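Side-chain contacts in similar to yteR (Bacilus subtilis) (Clostridium acetobutylicum, PDB 4WU0), which probably hydrolyses unsaturated rhamnogalacturonan fragments derived from pectin, as a glycoside hydrolase of family GH105: residues N232-T235 and A236-V240; S268-V271 and Y272-K276; D130-Y133 and M134-F138; D10-A14 and K15-L19. One frame throughout, in Å; residues are numbered along the deposited sequence.

All four contacts are local, joining side chains and backbone a turn or so apart, yet each carries the stamp of its place in the fold. Contacts 1 and 2 occupy successive helices, 223-240 and 264-279, which touch through Val234 with Leu274 and Leu237 with Ile270. Both repeat the same regular bonding, but contact 2 is wholly buried, whereas contact 1 has one face in the protein and another in solvent. Contact 3, also buried, breaks the regular pattern with a wider turn, a water and a doubly used carbonyl. Contact 4, partly buried and about 33 Å from contact 1 between centres, shows instead how a helix ends.

Contact 1. Residues N232-T235 and A236-V240; sequences NCVT and ALLKV
Val234 and Leu238 illustrate how residues four apart on a helix share one face. Their side chains run alongside each other and point the same way, and Val234 CG1 meets Leu238 CD1 at 3.8 Å. The valine branch that makes this contact lies anti to its own backbone N (chi1 164°), beside the carbonyl carbon, the side on which Leu238 follows one turn later. A looser version of the same pairing occurs between Thr235 CG2 and Lys239 CE, 4.2 Å apart, where the extended lysine chain passes the threonine methyl group with its aliphatic part.

The hydrogen bonds are those of a regular alpha helix. Ala236 N donates to Asn232 O, and Leu237 N to Cys233 O at 2.8 Å. Leu238 N reaches Val234 O at 2.8 Å, almost on the line of the C=O bond, while Lys239 N to Thr235 O is longer, at 3.3 Å. Leucine branches close over two of these acceptors: Leu237 CG lies 3.3 Å from Cys233 O, and Leu238 CG is equally near Val234 O. Thr235 OG1 takes its own bond one turn back, to the carbonyl of Asn231.

Cys233 and Leu237 face helix 199-215, and Val234 and Leu237 also meet helix 264-279, whereas Asn232, Thr235 and Lys239 are exposed. The chemistry is therefore that of an amphipathic helix: leucine branches lie close to backbone carbonyls on the buried and partly buried faces, and the outer side combines polar ends with aliphatic stems.

Contact 2. Residues S268-V271 and Y272-K276; sequences SMIV and YALLK
Val271 CG1 stands anti to its backbone N (chi1 171°), while Leu275 CG takes the other common helical setting, anti to its carbonyl carbon (chi1 -74°). Together these rotations lay the two side chains alongside each other, pointing the same way, with Val271 CG1 3.7 Å from Leu275 CD1. The leucine also leans over the carbonyl of its partner, its CG 3.4 Å from Val271 O. One residue earlier the pairing recurs more loosely, as Ile270 CG2 and Leu274 CD1 approach to 4.4 Å.

Beneath these contacts the backbone is a regular alpha helix. Tyr272 N, Ala273 N, Leu274 N and Leu275 N each donate to the carbonyl four residues back, and the last bond, Leu275 N to Val271 O, measures 2.9 Å with an angle of 164° at the hydrogen. Tyr272 turns its ring away from the other segment. Met269 O lies at the ring's edge, near its plane, and 4.1 Å from Tyr272 CD2. The hydroxyl is bonded to Asp211, whose carboxylate also forms a salt bridge with Lys276.

Every touching residue is buried. Helix 264-279 packs against helices 199-215, 288-302 and 345-360, so side chains leave it in several directions to meet helical neighbours, as is usual in the helical barrel, (alpha/alpha)6, of this glycoside hydrolase family.

Contact 3. Residues D130-Y133 and M134-F138; sequences DGLY and MGATF
Tyr133 and Met134, neighbours in sequence, send their side chains across one another at an oblique angle. The methionine sulfur comes to the edge of the ring and in its plane: Met134 SD lies 3.9 Å from Tyr133 CD2, and the line from the ring centroid to the sulfur stands 83° off the ring normal. This is an edge-on Met-aromatic contact. The first torsion of Met134 (chi1 -45°) sets its CG 3.3 Å from Asp130 O, and the bend at chi2 (-58°) then turns the sulfur to the ring edge.

Thr137 is turned towards the preceding segment and uses two groups on one acceptor. Its backbone N and its OG1 both donate to Leu132 O, at 3.1 and 2.9 Å respectively, and they approach from opposite faces of the carbonyl plane. The backbone bond spans five residues, the signature of a wider, pi-type turn. Leu132 CD1 meanwhile meets Ala136 CB at 4.0 Å.

Widening the turn separates Ala136 N from the carbonyls of the previous turn, and a water fills the role of partner. It accepts from Ala136 N at 2.8 Å and donates to Gly131 O, which also receives the N-H of Gly135. The backbone bond from Met134 N to Asp130 O is weak.

Around this irregular segment of helix 129-146, Leu132 and Ala136 lean on Phe159 of helix 152-166. Tyr133 meets Trp204 of helix 199-215 and makes a cation-pi contact with Lys81 of helix 80-90, while Phe138 also packs against this last helix.

Contact 4. Residues D10-A14 and K15-L19; sequences DSIIA and KNITL
Ile12 and Ile17 supply the apolar part of a helix ending. Their side chains meet at a slant, Ile12 CG2 resting 4.0 Å from Ile17 CB, and Ile17 CG1 lies 3.7 Å from Ile12 O. Ile12 CG2 is anti to the backbone N, on the side of its own carbonyl carbon, and this places it where Ile17 CB arrives. Ser11 CB also comes within 4.1 Å of Lys15 CE; along the way the lysine chain passes over Ser11 O, with its CG at 3.2 Å.

The backbone bonds define a Schellman motif. Lys15 N still donates to Ser11 O in the helical manner, at 2.9 Å. Asn16 has positive phi (48°), which turns the chain back so that Ile17 N points into the last turn; the N-H of Asn16 itself also bonds back there. Ile17 N reaches Ile12 O at 3.3 Å, nearly straight and in the carbonyl plane. Asn16 N instead comes from above the plane of Ile13 O, at 3.1 Å and away from its lone pairs. A water donates to this same oxygen at 2.6 Å and to Asn16 OD1, tying the side chain of the turn residue to the helix end.

The motif closes helix 4-14 and starts the loop leading to helix 25-41. Ile12 and Ile17 both touch Leu348 of helix 345-360, and Ile13 touches Phe49 of helix 44-54. Ser11 OG bonds to Leu7 O and to the backbone of strand 311-317 at Ile311, while Lys15 NZ reaches Thr306, beside strand 303-305.

Contact 1. Residues N232-T235 and A236-V240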
ATOM      1  N   ASN A 232     -15.582  -3.044   7.994  1.00 16.69           N
ATOM      2  CA  ASN A 232     -15.527  -4.489   8.217  1.00 17.87           C
ATOM      3  C   ASN A 232     -14.097  -5.005   8.328  1.00 15.10           C
ATOM      4  O   ASN A 232     -13.814  -5.898   9.144  1.00 16.03           O
ATOM      5  CB  ASN A 232     -16.275  -5.233   7.100  1.00 19.00           C
ATOM      6  CG  ASN A 232     -17.764  -5.019   7.152  1.00 25.46           C
ATOM      7  OD1 ASN A 232     -18.318  -4.619   8.172  1.00 26.12           O
ATOM      8  ND2 ASN A 232     -18.427  -5.298   6.046  1.00 30.12           N
ATOM      9  N   CYS A 233     -13.204  -4.454   7.510  1.00 14.11           N
ATOM     10  CA  CYS A 233     -11.800  -4.853   7.553  1.00 14.62           C
ATOM     11  C   CYS A 233     -11.180  -4.444   8.884  1.00 14.90           C
ATOM     12  O   CYS A 233     -10.400  -5.192   9.459  1.00 14.50           O
ATOM     13  CB  CYS A 233     -11.006  -4.216   6.408  1.00 16.10           C
ATOM     14  SG  CYS A 233     -11.324  -4.966   4.766  1.00 18.14           S
ATOM     15  N   VAL A 234     -11.519  -3.249   9.359  1.00 14.56           N
ATOM     16  CA  VAL A 234     -10.977  -2.750  10.608  1.00 15.33           C
ATOM     17  C   VAL A 234     -11.479  -3.598  11.758  1.00 14.06           C
ATOM     18  O   VAL A 234     -10.695  -3.968  12.640  1.00 15.51           O
ATOM     19  CB  VAL A 234     -11.329  -1.251  10.801  1.00 17.95           C
ATOM     20  CG1 VAL A 234     -11.122  -0.802  12.266  1.00 18.23           C
ATOM     21  CG2 VAL A 234     -10.514  -0.411   9.838  1.00 15.09           C
ATOM     22  N   THR A 235     -12.778  -3.906  11.781  1.00 14.79           N
ATOM     23  CA  THR A 235     -13.314  -4.825  12.782  1.00 15.68           C
ATOM     24  C   THR A 235     -12.534  -6.140  12.807  1.00 15.49           C
ATOM     25  O   THR A 235     -12.153  -6.655  13.874  1.00 18.42           O
ATOM     26  CB  THR A 235     -14.807  -5.088  12.538  1.00 18.55           C
ATOM     27  OG1 THR A 235     -15.509  -3.849  12.680  1.00 18.33           O
ATOM     28  CG2 THR A 235     -15.368  -6.122  13.493  1.00 20.73           C
ATOM     29  N   ALA A 236     -12.283  -6.680  11.627  1.00 15.74           N
ATOM     30  CA  ALA A 236     -11.600  -7.967  11.526  1.00 14.98           C
ATOM     31  C   ALA A 236     -10.147  -7.853  11.989  1.00 15.98           C
ATOM     32  O   ALA A 236      -9.623  -8.749  12.652  1.00 16.09           O
ATOM     33  CB  ALA A 236     -11.664  -8.482  10.101  1.00 15.05           C
ATOM     34  N   LEU A 237      -9.485  -6.766  11.635  1.00 13.63           N
ATOM     35  CA  LEU A 237      -8.108  -6.576  12.066  1.00 13.17           C
ATOM     36  C   LEU A 237      -8.004  -6.336  13.570  1.00 15.65           C
ATOM     37  O   LEU A 237      -7.058  -6.797  14.207  1.00 15.01           O
ATOM     38  CB  LEU A 237      -7.431  -5.447  11.290  1.00 13.13           C
ATOM     39  CG  LEU A 237      -7.190  -5.768   9.828  1.00 13.66           C
ATOM     40  CD1 LEU A 237      -6.953  -4.484   9.028  1.00 14.81           C
ATOM     41  CD2 LEU A 237      -6.006  -6.722   9.695  1.00 14.42           C
ATOM     42  N   LEU A 238      -8.956  -5.618  14.160  1.00 15.75           N
ATOM     43  CA  LEU A 238      -8.874  -5.382  15.589  1.00 16.18           C
ATOM     44  C   LEU A 238      -9.021  -6.682  16.388  1.00 19.18           C
ATOM     45  O   LEU A 238      -8.453  -6.819  17.480  1.00 19.02           O
ATOM     46  CB  LEU A 238      -9.898  -4.322  16.035  1.00 17.54           C
ATOM     47  CG  LEU A 238      -9.520  -2.901  15.577  1.00 19.65           C
ATOM     48  CD1 LEU A 238     -10.614  -1.899  15.859  1.00 23.15           C
ATOM     49  CD2 LEU A 238      -8.242  -2.446  16.252  1.00 21.04           C
ATOM     50  N   LYS A 239      -9.764  -7.647  15.848  1.00 15.96           N
ATOM     51  CA  LYS A 239      -9.881  -8.951  16.499  1.00 16.54           C
ATOM     52  C   LYS A 239      -8.557  -9.707  16.602  1.00 17.61           C
ATOM     53  O   LYS A 239      -8.392 -10.532  17.497  1.00 19.71           O
ATOM     54  CB  LYS A 239     -10.900  -9.841  15.781  1.00 17.04           C
ATOM     55  CG  LYS A 239     -12.365  -9.408  15.959  1.00 21.04           C
ATOM     56  CD  LYS A 239     -13.287 -10.300  15.117  1.00 25.83           C
ATOM     57  CE  LYS A 239     -14.720  -9.850  15.228  1.00 31.12           C
ATOM     58  NZ  LYS A 239     -15.586 -10.501  14.207  1.00 30.86           N
ATOM     59  N   VAL A 240      -7.632  -9.447  15.687  1.00 16.02           N
ATOM     60  CA  VAL A 240      -6.354 -10.145  15.681  1.00 14.95           C
ATOM     61  C   VAL A 240      -5.171  -9.267  16.066  1.00 15.06           C
ATOM     62  O   VAL A 240      -4.027  -9.717  16.007  1.00 16.69           O
ATOM     63  CB  VAL A 240      -6.085 -10.881  14.337  1.00 16.33           C
ATOM     64  CG1 VAL A 240      -7.109 -12.014  14.154  1.00 19.47           C
ATOM     65  CG2 VAL A 240      -6.056  -9.915  13.146  1.00 16.84           C
TER

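Contact 2. Residues S268-V271 and Y272-K276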
ATOM      1  N   SER A 268       2.129  -0.723  10.203  1.00 10.67           N
ATOM      2  CA  SER A 268       2.119   0.713   9.917  1.00 10.06           C
ATOM      3  C   SER A 268       0.981   1.091   8.976  1.00 12.27           C
ATOM      4  O   SER A 268       0.345   2.142   9.126  1.00 12.13           O
ATOM      5  CB  SER A 268       3.460   1.153   9.322  1.00 13.07           C
ATOM      6  OG  SER A 268       4.518   1.087  10.277  1.00 12.62           O
ATOM      7  N   MET A 269       0.760   0.244   7.980  1.00 11.60           N
ATOM      8  CA  MET A 269      -0.300   0.470   6.995  1.00 11.58           C
ATOM      9  C   MET A 269      -1.656   0.454   7.681  1.00 13.45           C
ATOM     10  O   MET A 269      -2.526   1.288   7.385  1.00 12.96           O
ATOM     11  CB  MET A 269      -0.275  -0.612   5.938  1.00 10.81           C
ATOM     12  CG  MET A 269       0.880  -0.536   5.014  1.00 10.44           C
ATOM     13  SD  MET A 269       0.801  -1.832   3.772  1.00 13.08           S
ATOM     14  CE  MET A 269       2.369  -1.544   2.982  1.00 13.57           C
ATOM     15  N   ILE A 270      -1.822  -0.481   8.607  1.00 12.36           N
ATOM     16  CA  ILE A 270      -3.093  -0.618   9.330  1.00 13.58           C
ATOM     17  C   ILE A 270      -3.309   0.608  10.207  1.00 13.01           C
ATOM     18  O   ILE A 270      -4.410   1.148  10.279  1.00 12.85           O
ATOM     19  CB  ILE A 270      -3.114  -1.912  10.160  1.00 13.23           C
ATOM     20  CG1 ILE A 270      -3.100  -3.105   9.210  1.00 12.91           C
ATOM     21  CG2 ILE A 270      -4.316  -1.967  11.100  1.00 14.61           C
ATOM     22  CD1 ILE A 270      -2.751  -4.431   9.837  1.00 13.02           C
ATOM     23  N   VAL A 271      -2.265   1.048  10.907  1.00 13.44           N
ATOM     24  CA  VAL A 271      -2.387   2.229  11.765  1.00 13.57           C
ATOM     25  C   VAL A 271      -2.715   3.477  10.949  1.00 12.89           C
ATOM     26  O   VAL A 271      -3.536   4.298  11.349  1.00 13.20           O
ATOM     27  CB  VAL A 271      -1.092   2.431  12.582  1.00 13.02           C
ATOM     28  CG1 VAL A 271      -1.103   3.787  13.318  1.00 13.29           C
ATOM     29  CG2 VAL A 271      -0.971   1.284  13.587  1.00 15.99           C
ATOM     30  N   TYR A 272      -2.082   3.625   9.799  1.00 12.75           N
ATOM     31  CA  TYR A 272      -2.381   4.728   8.892  1.00 11.57           C
ATOM     32  C   TYR A 272      -3.852   4.726   8.504  1.00 12.26           C
ATOM     33  O   TYR A 272      -4.506   5.759   8.552  1.00 13.13           O
ATOM     34  CB  TYR A 272      -1.520   4.597   7.644  1.00 13.19           C
ATOM     35  CG  TYR A 272      -1.948   5.472   6.484  1.00 12.58           C
ATOM     36  CD1 TYR A 272      -1.645   6.821   6.457  1.00 14.32           C
ATOM     37  CD2 TYR A 272      -2.668   4.945   5.429  1.00 16.05           C
ATOM     38  CE1 TYR A 272      -2.020   7.619   5.384  1.00 15.61           C
ATOM     39  CE2 TYR A 272      -3.040   5.726   4.354  1.00 14.95           C
ATOM     40  CZ  TYR A 272      -2.707   7.051   4.330  1.00 15.05           C
ATOM     41  OH  TYR A 272      -3.069   7.802   3.242  1.00 16.09           O
ATOM     42  N   ALA A 273      -4.352   3.576   8.076  1.00 13.60           N
ATOM     43  CA  ALA A 273      -5.755   3.478   7.677  1.00 12.19           C
ATOM     44  C   ALA A 273      -6.723   3.768   8.831  1.00 15.93           C
ATOM     45  O   ALA A 273      -7.771   4.391   8.622  1.00 17.68           O
ATOM     46  CB  ALA A 273      -6.032   2.116   7.059  1.00 15.41           C
ATOM     47  N   LEU A 274      -6.391   3.307  10.035  1.00 15.50           N
ATOM     48  CA  LEU A 274      -7.220   3.609  11.206  1.00 13.79           C
ATOM     49  C   LEU A 274      -7.277   5.102  11.430  1.00 14.23           C
ATOM     50  O   LEU A 274      -8.356   5.683  11.630  1.00 15.58           O
ATOM     51  CB  LEU A 274      -6.680   2.943  12.476  1.00 15.30           C
ATOM     52  CG  LEU A 274      -6.714   1.427  12.600  1.00 20.08           C
ATOM     53  CD1 LEU A 274      -5.983   0.985  13.875  1.00 21.66           C
ATOM     54  CD2 LEU A 274      -8.143   0.921  12.627  1.00 28.07           C
ATOM     55  N   LEU A 275      -6.109   5.732  11.436  1.00 15.87           N
ATOM     56  CA  LEU A 275      -6.012   7.152  11.729  1.00 16.41           C
ATOM     57  C   LEU A 275      -6.697   7.988  10.656  1.00 13.15           C
ATOM     58  O   LEU A 275      -7.476   8.890  10.949  1.00 15.34           O
ATOM     59  CB  LEU A 275      -4.556   7.588  11.884  1.00 15.03           C
ATOM     60  CG  LEU A 275      -3.892   7.141  13.203  1.00 15.35           C
ATOM     61  CD1 LEU A 275      -2.378   7.251  13.068  1.00 17.56           C
ATOM     62  CD2 LEU A 275      -4.397   7.926  14.403  1.00 18.56           C
ATOM     63  N   LYS A 276      -6.394   7.696   9.393  1.00 14.32           N
ATOM     64  CA  LYS A 276      -7.000   8.449   8.297  1.00 15.21           C
ATOM     65  C   LYS A 276      -8.502   8.209   8.216  1.00 15.09           C
ATOM     66  O   LYS A 276      -9.279   9.128   7.956  1.00 14.76           O
ATOM     67  CB  LYS A 276      -6.341   8.050   6.970  1.00 14.18           C
ATOM     68  CG  LYS A 276      -6.900   8.784   5.779  1.00 14.59           C
ATOM     69  CD  LYS A 276      -5.985   8.677   4.556  1.00 14.37           C
ATOM     70  CE  LYS A 276      -6.529   9.433   3.369  1.00 18.32           C
ATOM     71  NZ  LYS A 276      -5.514   9.552   2.308  1.00 19.64           N
TER

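Contact 3. Residues D130-Y133 and M134-F138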
ATOM      1  N   ASP A 130      -2.413  -6.597  -2.910  1.00 13.98           N
ATOM      2  CA  ASP A 130      -1.418  -5.567  -3.179  1.00 15.10           C
ATOM      3  C   ASP A 130      -1.836  -4.684  -4.352  1.00 13.13           C
ATOM      4  O   ASP A 130      -1.633  -3.475  -4.318  1.00 14.53           O
ATOM      5  CB  ASP A 130      -0.020  -6.150  -3.537  1.00 17.10           C
ATOM      6  CG  ASP A 130       0.455  -7.263  -2.625  1.00 20.87           C
ATOM      7  OD1 ASP A 130      -0.330  -8.138  -2.264  1.00 18.80           O
ATOM      8  OD2 ASP A 130       1.664  -7.275  -2.291  1.00 22.77           O
ATOM      9  N   GLY A 131      -2.373  -5.292  -5.417  1.00 12.83           N
ATOM     10  CA  GLY A 131      -2.690  -4.585  -6.640  1.00 13.78           C
ATOM     11  C   GLY A 131      -3.752  -3.518  -6.529  1.00 15.48           C
ATOM     12  O   GLY A 131      -3.783  -2.584  -7.322  1.00 16.39           O
ATOM     13  N   LEU A 132      -4.668  -3.672  -5.574  1.00 13.66           N
ATOM     14  CA  LEU A 132      -5.691  -2.669  -5.370  1.00 13.10           C
ATOM     15  C   LEU A 132      -5.088  -1.343  -4.965  1.00 14.33           C
ATOM     16  O   LEU A 132      -5.630  -0.295  -5.289  1.00 14.97           O
ATOM     17  CB  LEU A 132      -6.711  -3.132  -4.325  1.00 12.90           C
ATOM     18  CG  LEU A 132      -7.818  -4.037  -4.871  1.00 12.64           C
ATOM     19  CD1 LEU A 132      -8.725  -3.261  -5.809  1.00 16.07           C
ATOM     20  CD2 LEU A 132      -7.254  -5.279  -5.553  1.00 14.29           C
ATOM     21  N   TYR A 133      -3.964  -1.380  -4.258  1.00 12.19           N
ATOM     22  CA  TYR A 133      -3.279  -0.158  -3.853  1.00 12.49           C
ATOM     23  C   TYR A 133      -2.474   0.399  -5.018  1.00 13.62           C
ATOM     24  O   TYR A 133      -2.472   1.610  -5.242  1.00 14.29           O
ATOM     25  CB  TYR A 133      -2.324  -0.426  -2.689  1.00 14.53           C
ATOM     26  CG  TYR A 133      -1.660   0.824  -2.171  1.00 12.04           C
ATOM     27  CD1 TYR A 133      -2.370   1.740  -1.421  1.00 14.00           C
ATOM     28  CD2 TYR A 133      -0.335   1.101  -2.449  1.00 11.95           C
ATOM     29  CE1 TYR A 133      -1.764   2.865  -0.953  1.00 12.01           C
ATOM     30  CE2 TYR A 133       0.279   2.230  -1.979  1.00 14.02           C
ATOM     31  CZ  TYR A 133      -0.430   3.109  -1.222  1.00 12.91           C
ATOM     32  OH  TYR A 133       0.189   4.245  -0.723  1.00 13.54           O
ATOM     33  N   MET A 134      -1.796  -0.477  -5.765  1.00 12.72           N
ATOM     34  CA  MET A 134      -0.904  -0.014  -6.836  1.00 12.18           C
ATOM     35  C   MET A 134      -1.658   0.539  -8.037  1.00 12.40           C
ATOM     36  O   MET A 134      -1.192   1.469  -8.713  1.00 15.35           O
ATOM     37  CB  MET A 134      -0.010  -1.144  -7.341  1.00 12.64           C
ATOM     38  CG  MET A 134       0.624  -1.995  -6.256  1.00 15.37           C
ATOM     39  SD  MET A 134       1.609  -1.048  -5.116  1.00 15.93           S
ATOM     40  CE  MET A 134       1.953  -2.338  -3.897  1.00 16.72           C
ATOM     41  N   GLY A 135      -2.776  -0.102  -8.347  1.00 13.10           N
ATOM     42  CA  GLY A 135      -3.467   0.087  -9.615  1.00 14.79           C
ATOM     43  C   GLY A 135      -4.736   0.888  -9.467  1.00 13.63           C
ATOM     44  O   GLY A 135      -4.761   2.041  -9.820  1.00 15.38           O
ATOM     45  N   ALA A 136      -5.773   0.258  -8.928  1.00 14.07           N
ATOM     46  CA  ALA A 136      -7.054   0.927  -8.748  1.00 16.82           C
ATOM     47  C   ALA A 136      -6.927   2.251  -8.010  1.00 14.66           C
ATOM     48  O   ALA A 136      -7.563   3.234  -8.392  1.00 13.54           O
ATOM     49  CB  ALA A 136      -8.013   0.019  -8.021  1.00 13.57           C
ATOM     50  N   THR A 137      -6.104   2.294  -6.961  1.00 13.03           N
ATOM     51  CA  THR A 137      -5.932   3.521  -6.186  1.00 12.85           C
ATOM     52  C   THR A 137      -5.200   4.621  -6.972  1.00 11.99           C
ATOM     53  O   THR A 137      -5.544   5.801  -6.867  1.00 13.23           O
ATOM     54  CB  THR A 137      -5.241   3.247  -4.815  1.00 12.22           C
ATOM     55  OG1 THR A 137      -6.018   2.283  -4.097  1.00 12.55           O
ATOM     56  CG2 THR A 137      -5.106   4.486  -3.963  1.00 12.98           C
ATOM     57  N   PHE A 138      -4.174   4.258  -7.723  1.00 11.97           N
ATOM     58  CA  PHE A 138      -3.529   5.226  -8.588  1.00 12.90           C
ATOM     59  C   PHE A 138      -4.535   5.746  -9.613  1.00 12.89           C
ATOM     60  O   PHE A 138      -4.613   6.954  -9.873  1.00 12.83           O
ATOM     61  CB  PHE A 138      -2.355   4.620  -9.344  1.00 14.60           C
ATOM     62  CG  PHE A 138      -2.004   5.383 -10.598  1.00 12.75           C
ATOM     63  CD1 PHE A 138      -1.450   6.646 -10.517  1.00 13.02           C
ATOM     64  CD2 PHE A 138      -2.275   4.868 -11.858  1.00 15.47           C
ATOM     65  CE1 PHE A 138      -1.143   7.376 -11.687  1.00 14.42           C
ATOM     66  CE2 PHE A 138      -1.964   5.585 -13.010  1.00 15.74           C
ATOM     67  CZ  PHE A 138      -1.391   6.837 -12.915  1.00 14.96           C
TER
HETATM   68  O   HOH W   1      -5.717  -2.494  -9.147  1.00 26.09           O

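Contact 4. Residues D10-A14 and K15-L19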
ATOM      1  N   ASP A  10      14.243  12.632   7.679  1.00 15.55           N
ATOM      2  CA  ASP A  10      15.633  13.050   7.788  1.00 15.50           C
ATOM      3  C   ASP A  10      16.552  11.823   7.864  1.00 17.90           C
ATOM      4  O   ASP A  10      17.654  11.838   7.329  1.00 16.80           O
ATOM      5  CB  ASP A  10      15.839  13.951   9.012  1.00 16.84           C
ATOM      6  CG  ASP A  10      15.265  15.335   8.811  1.00 20.60           C
ATOM      7  OD1 ASP A  10      15.046  15.703   7.627  1.00 19.90           O
ATOM      8  OD2 ASP A  10      15.026  16.050   9.827  1.00 20.05           O
ATOM      9  N   SER A  11      16.089  10.761   8.512  1.00 15.53           N
ATOM     10  CA  SER A  11      16.870   9.528   8.594  1.00 15.62           C
ATOM     11  C   SER A  11      17.033   8.863   7.232  1.00 17.22           C
ATOM     12  O   SER A  11      18.115   8.397   6.878  1.00 17.20           O
ATOM     13  CB  SER A  11      16.222   8.538   9.571  1.00 16.93           C
ATOM     14  OG  SER A  11      16.170   9.072  10.872  1.00 17.85           O
ATOM     15  N   ILE A  12      15.948   8.809   6.472  1.00 14.31           N
ATOM     16  CA  ILE A  12      15.971   8.191   5.148  1.00 16.32           C
ATOM     17  C   ILE A  12      16.961   8.923   4.246  1.00 17.79           C
ATOM     18  O   ILE A  12      17.751   8.305   3.527  1.00 16.64           O
ATOM     19  CB  ILE A  12      14.567   8.203   4.534  1.00 14.12           C
ATOM     20  CG1 ILE A  12      13.627   7.269   5.314  1.00 14.42           C
ATOM     21  CG2 ILE A  12      14.595   7.809   3.049  1.00 15.48           C
ATOM     22  CD1 ILE A  12      12.171   7.526   5.019  1.00 15.52           C
ATOM     23  N   ILE A  13      16.915  10.246   4.288  1.00 15.75           N
ATOM     24  CA  ILE A  13      17.768  11.073   3.443  1.00 18.36           C
ATOM     25  C   ILE A  13      19.227  10.916   3.854  1.00 19.48           C
ATOM     26  O   ILE A  13      20.096  10.647   3.009  1.00 19.60           O
ATOM     27  CB  ILE A  13      17.291  12.552   3.456  1.00 16.30           C
ATOM     28  CG1 ILE A  13      15.890  12.620   2.832  1.00 20.73           C
ATOM     29  CG2 ILE A  13      18.261  13.445   2.724  1.00 22.97           C
ATOM     30  CD1 ILE A  13      15.188  13.956   2.985  1.00 19.93           C
ATOM     31  N   ALA A  14      19.501  11.026   5.153  1.00 18.02           N
ATOM     32  CA  ALA A  14      20.878  10.947   5.651  1.00 17.02           C
ATOM     33  C   ALA A  14      21.499   9.558   5.484  1.00 21.32           C
ATOM     34  O   ALA A  14      22.705   9.443   5.278  1.00 19.78           O
ATOM     35  CB  ALA A  14      20.938  11.386   7.130  1.00 20.19           C
ATOM     36  N   LYS A  15      20.690   8.506   5.603  1.00 17.68           N
ATOM     37  CA  LYS A  15      21.190   7.140   5.490  1.00 17.70           C
ATOM     38  C   LYS A  15      21.279   6.723   4.017  1.00 18.54           C
ATOM     39  O   LYS A  15      21.731   5.625   3.699  1.00 22.56           O
ATOM     40  CB  LYS A  15      20.297   6.175   6.284  1.00 19.63           C
ATOM     41  CG  LYS A  15      20.383   6.354   7.817  1.00 20.82           C
ATOM     42  CD  LYS A  15      19.310   5.518   8.548  1.00 18.28           C
ATOM     43  CE  LYS A  15      19.218   5.825  10.032  1.00 28.49           C
ATOM     44  NZ  LYS A  15      20.386   5.350  10.797  1.00 31.34           N
ATOM     45  N   ASN A  16      20.846   7.621   3.139  1.00 18.58           N
ATOM     46  CA  ASN A  16      20.821   7.395   1.686  1.00 21.30           C
ATOM     47  C   ASN A  16      20.200   6.061   1.287  1.00 18.11           C
ATOM     48  O   ASN A  16      20.773   5.279   0.532  1.00 19.61           O
ATOM     49  CB  ASN A  16      22.221   7.549   1.076  1.00 30.47           C
ATOM     50  CG  ASN A  16      22.172   7.851  -0.410  1.00 38.55           C
ATOM     51  OD1 ASN A  16      21.221   8.477  -0.905  1.00 37.99           O
ATOM     52  ND2 ASN A  16      23.181   7.385  -1.142  1.00 38.30           N
ATOM     53  N   ILE A  17      19.019   5.809   1.816  1.00 16.57           N
ATOM     54  CA  ILE A  17      18.274   4.603   1.490  1.00 14.20           C
ATOM     55  C   ILE A  17      18.040   4.563  -0.016  1.00 13.96           C
ATOM     56  O   ILE A  17      17.676   5.565  -0.624  1.00 16.53           O
ATOM     57  CB  ILE A  17      16.930   4.608   2.238  1.00 15.92           C
ATOM     58  CG1 ILE A  17      17.151   4.676   3.756  1.00 19.58           C
ATOM     59  CG2 ILE A  17      16.100   3.398   1.887  1.00 18.18           C
ATOM     60  CD1 ILE A  17      17.997   3.589   4.323  1.00 19.91           C
ATOM     61  N   THR A  18      18.271   3.400  -0.610  1.00 15.66           N
ATOM     62  CA  THR A  18      18.139   3.231  -2.050  1.00 15.44           C
ATOM     63  C   THR A  18      16.681   3.348  -2.492  1.00 17.07           C
ATOM     64  O   THR A  18      15.813   2.589  -2.046  1.00 15.14           O
ATOM     65  CB  THR A  18      18.676   1.866  -2.495  1.00 17.16           C
ATOM     66  OG1 THR A  18      20.019   1.680  -2.027  1.00 17.12           O
ATOM     67  CG2 THR A  18      18.668   1.744  -4.004  1.00 20.15           C
ATOM     68  N   LEU A  19      16.428   4.295  -3.391  1.00 15.51           N
ATOM     69  CA  LEU A  19      15.107   4.504  -3.953  1.00 12.95           C
ATOM     70  C   LEU A  19      15.160   4.615  -5.469  1.00 16.04           C
ATOM     71  O   LEU A  19      14.191   5.056  -6.090  1.00 14.66           O
ATOM     72  CB  LEU A  19      14.491   5.790  -3.379  1.00 12.99           C
ATOM     73  CG  LEU A  19      14.357   5.863  -1.857  1.00 13.79           C
ATOM     74  CD1 LEU A  19      13.973   7.261  -1.407  1.00 17.35           C
ATOM     75  CD2 LEU A  19      13.319   4.839  -1.356  1.00 12.69           C
TER
HETATM   76  O   HOH W   2      20.087  11.143   0.438  1.00 39.35           O